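PDB 5BN3: NEQ263 from Nanoarchaeum equitans Kin4-M, which forms, together with NeqA, the core complex of an unusual archaeal ATP synthase and probably binds ATP. Local coordinates for residues I118-P123 against R392-S397; L124-K129 against S273-P278; L373-L378 against D402-Q407. One frame throughout, in Å; residues are numbered along the deposited sequence.

Contact 1. Residues I118-P123 against R392-S397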
# COMPACT_ATOMS: atom_id res chain seq x y z
N ILE B 118 35.76 -7.35 -7.21
CA ILE B 118 35.78 -7.23 -5.75
C ILE B 118 37.07 -6.58 -5.25
O ILE B 118 37.03 -5.56 -4.55
CB ILE B 118 35.63 -8.62 -5.08
CG1 ILE B 118 34.22 -9.18 -5.32
CG2 ILE B 118 35.92 -8.53 -3.59
CD1 ILE B 118 34.00 -10.56 -4.72
N ASP B 119 38.21 -7.16 -5.61
CA ASP B 119 39.50 -6.77 -5.02
C ASP B 119 39.91 -5.30 -5.16
O ASP B 119 40.47 -4.73 -4.23
CB ASP B 119 40.62 -7.67 -5.57
CG ASP B 119 40.54 -9.09 -5.05
OD1 ASP B 119 39.82 -9.33 -4.05
OD2 ASP B 119 41.20 -9.97 -5.64
N VAL B 120 39.64 -4.70 -6.31
CA VAL B 120 40.06 -3.32 -6.55
C VAL B 120 39.24 -2.31 -5.75
O VAL B 120 39.78 -1.60 -4.89
CB VAL B 120 40.00 -2.95 -8.05
CG1 VAL B 120 40.39 -1.50 -8.25
CG2 VAL B 120 40.93 -3.86 -8.84
N ALA B 121 37.94 -2.25 -6.01
CA ALA B 121 37.11 -1.21 -5.41
C ALA B 121 36.41 -1.63 -4.12
O ALA B 121 36.12 -0.79 -3.27
CB ALA B 121 36.09 -0.72 -6.42
N HIS B 122 36.14 -2.92 -3.95
CA HIS B 122 35.38 -3.37 -2.78
C HIS B 122 36.01 -4.56 -2.06
O HIS B 122 35.34 -5.57 -1.83
CB HIS B 122 33.96 -3.75 -3.20
CG HIS B 122 33.31 -2.75 -4.12
ND1 HIS B 122 33.01 -1.46 -3.74
CD2 HIS B 122 32.90 -2.86 -5.41
CE1 HIS B 122 32.45 -0.82 -4.75
NE2 HIS B 122 32.38 -1.65 -5.77
N PRO B 123 37.30 -4.45 -1.67
CA PRO B 123 37.97 -5.64 -1.13
C PRO B 123 37.40 -6.10 0.21
O PRO B 123 36.96 -5.28 1.02
CB PRO B 123 39.42 -5.17 -0.95
CG PRO B 123 39.33 -3.70 -0.79
CD PRO B 123 38.18 -3.27 -1.66
N ARG B 392 42.89 -13.61 -10.47
CA ARG B 392 43.67 -12.45 -10.87
C ARG B 392 44.36 -11.82 -9.67
O ARG B 392 43.72 -11.50 -8.67
CB ARG B 392 42.77 -11.41 -11.56
CG ARG B 392 42.05 -11.93 -12.79
CD ARG B 392 41.48 -10.79 -13.60
NE ARG B 392 40.71 -11.26 -14.75
CZ ARG B 392 39.66 -10.63 -15.25
NH1 ARG B 392 39.23 -9.51 -14.68
NH2 ARG B 392 39.02 -11.12 -16.30
N SER B 393 45.68 -11.67 -9.77
CA SER B 393 46.41 -10.93 -8.75
C SER B 393 45.96 -9.47 -8.82
O SER B 393 45.45 -9.02 -9.84
CB SER B 393 47.92 -11.03 -8.97
OG SER B 393 48.32 -10.33 -10.14
N ILE B 394 46.14 -8.74 -7.72
CA ILE B 394 45.74 -7.34 -7.68
C ILE B 394 46.53 -6.53 -8.72
O ILE B 394 46.01 -5.57 -9.29
CB ILE B 394 45.90 -6.75 -6.26
CG1 ILE B 394 45.33 -5.33 -6.18
CG2 ILE B 394 47.36 -6.77 -5.81
CD1 ILE B 394 43.85 -5.26 -6.46
N GLU B 395 47.77 -6.94 -8.97
CA GLU B 395 48.60 -6.31 -9.98
C GLU B 395 48.03 -6.52 -11.38
O GLU B 395 48.04 -5.61 -12.20
CB GLU B 395 50.04 -6.84 -9.92
CG GLU B 395 50.80 -6.48 -8.65
CD GLU B 395 50.51 -7.42 -7.49
OE1 GLU B 395 49.95 -8.51 -7.72
OE2 GLU B 395 50.84 -7.05 -6.34
N LYS B 396 47.52 -7.72 -11.63
CA LYS B 396 46.87 -8.02 -12.90
C LYS B 396 45.61 -7.18 -13.09
O LYS B 396 45.33 -6.70 -14.19
CB LYS B 396 46.54 -9.52 -13.00
CG LYS B 396 45.81 -9.92 -14.27
CD LYS B 396 46.61 -9.56 -15.51
CE LYS B 396 45.85 -9.88 -16.79
NZ LYS B 396 45.56 -11.32 -16.94
N SER B 397 44.85 -7.01 -12.01
CA SER B 397 43.64 -6.19 -12.05
C SER B 397 43.95 -4.73 -12.36
O SER B 397 43.21 -4.07 -13.09
CB SER B 397 42.88 -6.31 -10.72
OG SER B 397 42.38 -7.62 -10.54
O HOH W 1 42.36 -8.96 -8.23

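Contact 2. Residues L124-K129 against S273-P278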
# COMPACT_ATOMS: atom_id res chain seq x y z
N LEU B 124 37.42 -7.41 0.42
CA LEU B 124 37.03 -8.03 1.68
C LEU B 124 38.21 -8.03 2.64
O LEU B 124 39.33 -8.36 2.26
CB LEU B 124 36.57 -9.47 1.41
CG LEU B 124 36.50 -10.47 2.57
CD1 LEU B 124 35.40 -10.10 3.54
CD2 LEU B 124 36.29 -11.89 2.06
N LEU B 125 37.96 -7.65 3.89
CA LEU B 125 39.01 -7.63 4.91
C LEU B 125 38.82 -8.76 5.91
O LEU B 125 37.69 -9.22 6.13
CB LEU B 125 39.05 -6.28 5.63
CG LEU B 125 39.95 -5.19 5.05
CD1 LEU B 125 39.61 -4.89 3.61
CD2 LEU B 125 39.85 -3.91 5.87
N LYS B 126 39.91 -9.23 6.52
CA LYS B 126 39.82 -10.33 7.48
C LYS B 126 39.09 -9.88 8.75
O LYS B 126 39.50 -8.92 9.41
CB LYS B 126 41.20 -10.90 7.83
CG LYS B 126 41.13 -12.27 8.49
CD LYS B 126 42.51 -12.94 8.59
CE LYS B 126 43.35 -12.32 9.69
NZ LYS B 126 44.63 -13.06 9.89
N GLY B 127 38.01 -10.58 9.08
CA GLY B 127 37.19 -10.21 10.23
C GLY B 127 35.98 -9.40 9.83
O GLY B 127 35.13 -9.08 10.66
N GLN B 128 35.88 -9.06 8.55
CA GLN B 128 34.76 -8.27 8.06
C GLN B 128 33.51 -9.13 7.88
O GLN B 128 33.60 -10.34 7.63
CB GLN B 128 35.12 -7.59 6.74
CG GLN B 128 34.14 -6.52 6.26
CD GLN B 128 34.64 -5.77 5.04
OE1 GLN B 128 35.71 -6.07 4.51
NE2 GLN B 128 33.86 -4.79 4.58
N LYS B 129 32.35 -8.51 8.05
CA LYS B 129 31.09 -9.14 7.68
C LYS B 129 30.54 -8.42 6.45
O LYS B 129 30.33 -7.20 6.48
CB LYS B 129 30.09 -9.12 8.84
CG LYS B 129 29.91 -7.75 9.49
CD LYS B 129 28.85 -7.79 10.58
CE LYS B 129 28.59 -6.40 11.12
NZ LYS B 129 29.73 -5.85 11.90
N SER B 273 40.02 -14.49 14.16
CA SER B 273 39.04 -13.74 13.37
C SER B 273 37.91 -14.61 12.83
O SER B 273 38.10 -15.78 12.52
CB SER B 273 39.74 -13.02 12.21
OG SER B 273 40.22 -13.95 11.25
N ILE B 274 36.73 -14.01 12.73
CA ILE B 274 35.61 -14.61 12.01
C ILE B 274 35.24 -13.71 10.84
O ILE B 274 34.73 -12.60 11.04
CB ILE B 274 34.37 -14.80 12.90
CG1 ILE B 274 34.67 -15.80 14.03
CG2 ILE B 274 33.19 -15.30 12.08
CD1 ILE B 274 33.51 -16.00 14.99
N THR B 275 35.50 -14.17 9.62
CA THR B 275 35.04 -13.47 8.43
C THR B 275 33.69 -14.06 8.02
O THR B 275 33.57 -15.27 7.81
CB THR B 275 36.06 -13.57 7.28
OG1 THR B 275 37.32 -13.04 7.70
CG2 THR B 275 35.57 -12.79 6.07
N LEU B 276 32.68 -13.20 7.91
CA LEU B 276 31.31 -13.67 7.74
C LEU B 276 30.71 -13.18 6.43
O LEU B 276 30.70 -11.98 6.15
CB LEU B 276 30.46 -13.22 8.93
CG LEU B 276 28.97 -13.56 8.91
CD1 LEU B 276 28.78 -15.06 8.79
CD2 LEU B 276 28.29 -13.04 10.17
N ILE B 277 30.19 -14.11 5.63
CA ILE B 277 29.53 -13.76 4.38
C ILE B 277 28.11 -14.33 4.34
O ILE B 277 27.91 -15.48 3.95
CB ILE B 277 30.34 -14.25 3.16
CG1 ILE B 277 31.76 -13.68 3.19
CG2 ILE B 277 29.65 -13.85 1.86
CD1 ILE B 277 32.64 -14.13 2.05
N PRO B 278 27.13 -13.52 4.76
CA PRO B 278 25.72 -13.93 4.68
C PRO B 278 25.23 -13.73 3.25
O PRO B 278 25.56 -12.72 2.63
CB PRO B 278 25.01 -12.93 5.60
CG PRO B 278 26.10 -12.19 6.35
CD PRO B 278 27.28 -12.23 5.44

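Contact 3. Residues L373-L378 against D402-Q407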
# COMPACT_ATOMS: atom_id res chain seq x y z
N LEU B 373 32.00 6.56 -21.97
CA LEU B 373 31.05 5.59 -22.51
C LEU B 373 31.74 4.28 -22.89
O LEU B 373 31.25 3.19 -22.60
CB LEU B 373 30.33 6.17 -23.72
CG LEU B 373 29.30 5.26 -24.39
CD1 LEU B 373 28.30 4.79 -23.37
CD2 LEU B 373 28.60 5.98 -25.53
N LYS B 374 32.89 4.41 -23.55
CA LYS B 374 33.67 3.25 -23.95
C LYS B 374 34.30 2.56 -22.74
O LYS B 374 34.40 1.33 -22.70
CB LYS B 374 34.77 3.67 -24.94
CG LYS B 374 35.56 2.52 -25.53
CD LYS B 374 36.77 3.03 -26.29
CE LYS B 374 37.40 1.93 -27.13
NZ LYS B 374 38.61 2.42 -27.85
N PHE B 375 34.72 3.35 -21.77
CA PHE B 375 35.34 2.84 -20.55
C PHE B 375 34.39 1.89 -19.82
O PHE B 375 34.78 0.80 -19.42
CB PHE B 375 35.74 3.99 -19.63
CG PHE B 375 36.37 3.55 -18.34
CD1 PHE B 375 37.71 3.19 -18.29
CD2 PHE B 375 35.63 3.52 -17.16
CE1 PHE B 375 38.30 2.79 -17.11
CE2 PHE B 375 36.22 3.11 -15.97
CZ PHE B 375 37.55 2.75 -15.94
N ALA B 376 33.14 2.32 -19.66
CA ALA B 376 32.13 1.52 -18.98
C ALA B 376 31.85 0.22 -19.73
O ALA B 376 31.60 -0.81 -19.11
CB ALA B 376 30.86 2.32 -18.80
N GLU B 377 31.88 0.28 -21.06
CA GLU B 377 31.68 -0.90 -21.88
C GLU B 377 32.81 -1.91 -21.67
O GLU B 377 32.57 -3.11 -21.52
CB GLU B 377 31.59 -0.52 -23.36
CG GLU B 377 31.35 -1.71 -24.29
CD GLU B 377 31.68 -1.41 -25.74
OE1 GLU B 377 31.66 -0.22 -26.12
OE2 GLU B 377 31.97 -2.36 -26.49
N LEU B 378 34.04 -1.41 -21.66
CA LEU B 378 35.22 -2.26 -21.50
C LEU B 378 35.39 -2.78 -20.08
O LEU B 378 35.90 -3.88 -19.88
CB LEU B 378 36.48 -1.50 -21.94
CG LEU B 378 36.61 -1.09 -23.41
CD1 LEU B 378 37.77 -0.14 -23.60
CD2 LEU B 378 36.80 -2.32 -24.28
N ASP B 402 44.59 -0.10 -16.41
CA ASP B 402 45.52 0.70 -17.21
C ASP B 402 45.26 0.52 -18.70
O ASP B 402 45.22 1.50 -19.45
CB ASP B 402 46.97 0.33 -16.89
CG ASP B 402 47.41 0.79 -15.50
OD1 ASP B 402 46.79 1.73 -14.96
OD2 ASP B 402 48.38 0.22 -14.97
N SER B 403 45.09 -0.72 -19.13
CA SER B 403 44.84 -1.03 -20.54
C SER B 403 43.52 -0.44 -21.04
O SER B 403 43.46 0.11 -22.15
CB SER B 403 44.85 -2.55 -20.74
OG SER B 403 44.56 -2.88 -22.09
N ILE B 404 42.47 -0.55 -20.23
CA ILE B 404 41.16 -0.01 -20.58
C ILE B 404 41.19 1.52 -20.68
O ILE B 404 40.59 2.10 -21.58
CB ILE B 404 40.09 -0.44 -19.55
CG1 ILE B 404 39.93 -1.96 -19.56
CG2 ILE B 404 38.76 0.21 -19.85
CD1 ILE B 404 39.00 -2.49 -18.48
N LEU B 405 41.90 2.16 -19.75
CA LEU B 405 42.04 3.61 -19.75
C LEU B 405 42.67 4.12 -21.04
O LEU B 405 42.27 5.16 -21.58
CB LEU B 405 42.86 4.07 -18.54
CG LEU B 405 42.11 4.08 -17.20
CD1 LEU B 405 43.05 4.37 -16.04
CD2 LEU B 405 41.00 5.11 -17.24
N SER B 406 43.65 3.38 -21.55
CA SER B 406 44.31 3.73 -22.81
C SER B 406 43.38 3.53 -24.00
O SER B 406 43.27 4.41 -24.86
CB SER B 406 45.58 2.90 -22.98
OG SER B 406 46.48 3.11 -21.91
N GLN B 407 42.71 2.38 -24.05
CA GLN B 407 41.77 2.07 -25.12
C GLN B 407 40.64 3.10 -25.19
O GLN B 407 40.13 3.40 -26.27
CB GLN B 407 41.15 0.68 -24.92
CG GLN B 407 42.13 -0.49 -25.02
CD GLN B 407 41.42 -1.83 -25.09
OE1 GLN B 407 40.58 -2.06 -25.95
NE2 GLN B 407 41.77 -2.72 -24.16

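Contact 1. Residues I118-P123 against R392-S397
R392 O and D119 OD2 lie 4.2 Å apart, and a water donating to both joins them. The oxygen of this water, water 1, is 3.0 Å from D119 OD2. The backbone carbonyl thus makes this link, while the guanidinium group is engaged elsewhere, with E390 in a salt bridge and with F383 O. D119 is fixed independently of the water, because OD1 is hydrogen-bonded to T113 OG1 and OD2 to G114 N.

S393 follows at the N-cap position. Its OG accepts from K396 N at 3.1 Å with an N-H...O angle of 153°, the geometric evidence for a capping bond that satisfies an amide in the first turn of helix 394-408.

I394 supplies the first apolar contact. With CG1 anti to the backbone N (chi1 -173°) and the chain bent at chi2 (63°), CD1 is carried to within 4.0 Å of V120 CG2. The same methyl lies 4.1 Å from D119 CB, touching the aliphatic base of the acid rather than its carboxylate.

S397, one turn on, contributes both kinds of contact. Its CB is 3.7 Å from V120 CG2, which therefore touches two residues of the helix, I394 and S397. Its OG donates to water 1 at 2.7 Å and is also hydrogen-bonded to S116 OG. The water is consequently held by three protein atoms, two acceptors and one donor.

The two segments bury 169 Å² between them, a small junction where the capped start of a C-terminal-domain helix abuts D119 of helix 116-119 and V120 that follows it. It belongs to the interface between the nucleotide-binding and C-terminal helical domains of the ATPase alpha/beta family fold.

Contact 2. Residues L124-K129 against S273-P278
G127 N donates to T275 OG1 at 2.9 Å, and the N-H...O angle of 172° makes this bond nearly straight. T275 chi1 (-58°) puts OG1 beside its own backbone N and leaves CG2 to meet L124 CD1 tip to tip at 3.7 Å. G127 occupies the third position of a type II turn, L125 to Q128, where its positive phi suits glycine. The turn is closed by Q128 N to L125 O at 3.0 Å, and Q128 OE1 returns to accept L125 N in the carbonyl plane at 2.8 Å. Q128 NE2 is satisfied by E300 O and S325 OG. The main-chain link across the contact is L276 N to Q128 O at 3.0 Å, beside a single bridge between K129 and L276. Charged ends look beyond the two segments: K126 NZ forms a salt bridge to D220, whose other carboxylate oxygen is hydrogen-bonded to S273 OG, and K129 NZ pairs with E264 and E300.

Strand 273-281 also pairs in parallel with strands 131-134 and 220-226, I274 packs on helix 196-215, and L111 of strand 110-111 touches T275 and K126, so the turn leads into the central sheet of the nucleotide-binding domain.

Contact 3. Residues L373-L378 against D402-Q407
L378 and I404 run alongside each other head to tail, bringing I404 CG2 to 3.5 Å from L378 CB. The short helical segments that carry them run roughly antiparallel, at 145° between their N-to-C directions, with a closest axial approach of 9.2 Å. Both CB atoms point across the interface, which explains why branches close to the backbone can touch.

I404 CG2 is shared. It also lies 3.5 Å from F375 CD1, where the ring-bearing chain of F375 stands roughly perpendicular to the isoleucine. The torsions account for this: I404 CG2 is anti to its backbone N and CG1 anti to the carbonyl carbon, while F375 CG is anti to its own N (chi1 180°), which swings the ring inward from a CB that starts off to one side. The other isoleucine branch ends with CD1 3.7 Å from L378 O, so that a methyl rests against the backbone of the facing helix.

L405 approaches F375 differently. It lies alongside F375 with the same heading, its CD2 3.6 Å from F375 CE1. L405 starts from a CB turned away from helix 373-378, and only its end comes back to the ring. S346 of helix 334-356 and L410 add further packing around F375.

Q407 crosses L378 obliquely, its CB 3.7 Å from L378 CD1; the polar group beyond makes a weak bond from NE2 to S403 OG, within its own helix.

Of the 348 Å² buried, most comes from F375, L378, I404 and Q407. The contact is chiefly apolar, and its cohesion probably rests on exclusion of water and shape fit; the approach of K374 NZ to Q407 O at its exposed edge is too short in the model to carry weight.

Overall arrangement
Contacts 1 and 2 adjoin directly: their centres are about 17 Å apart, helix 116-119 leads to strand 124-125, and P123 O packs 3.8 Å from Q128 OE1. Contact 2 is nested in the loop that contact 1 closes. Contacts 1 and 3 share helix 394-408, with centres about 16 Å apart and nearest atoms about 5 Å apart. The centres of contacts 2 and 3 are about 32 Å apart, so contact 1 lies between them. In contact 2 the Q128 side chain is about 8 Å from a bound ADP and about 5 Å from the side chain of R326, a residue that binds ADP in a structure of this protein, though not in this chain here.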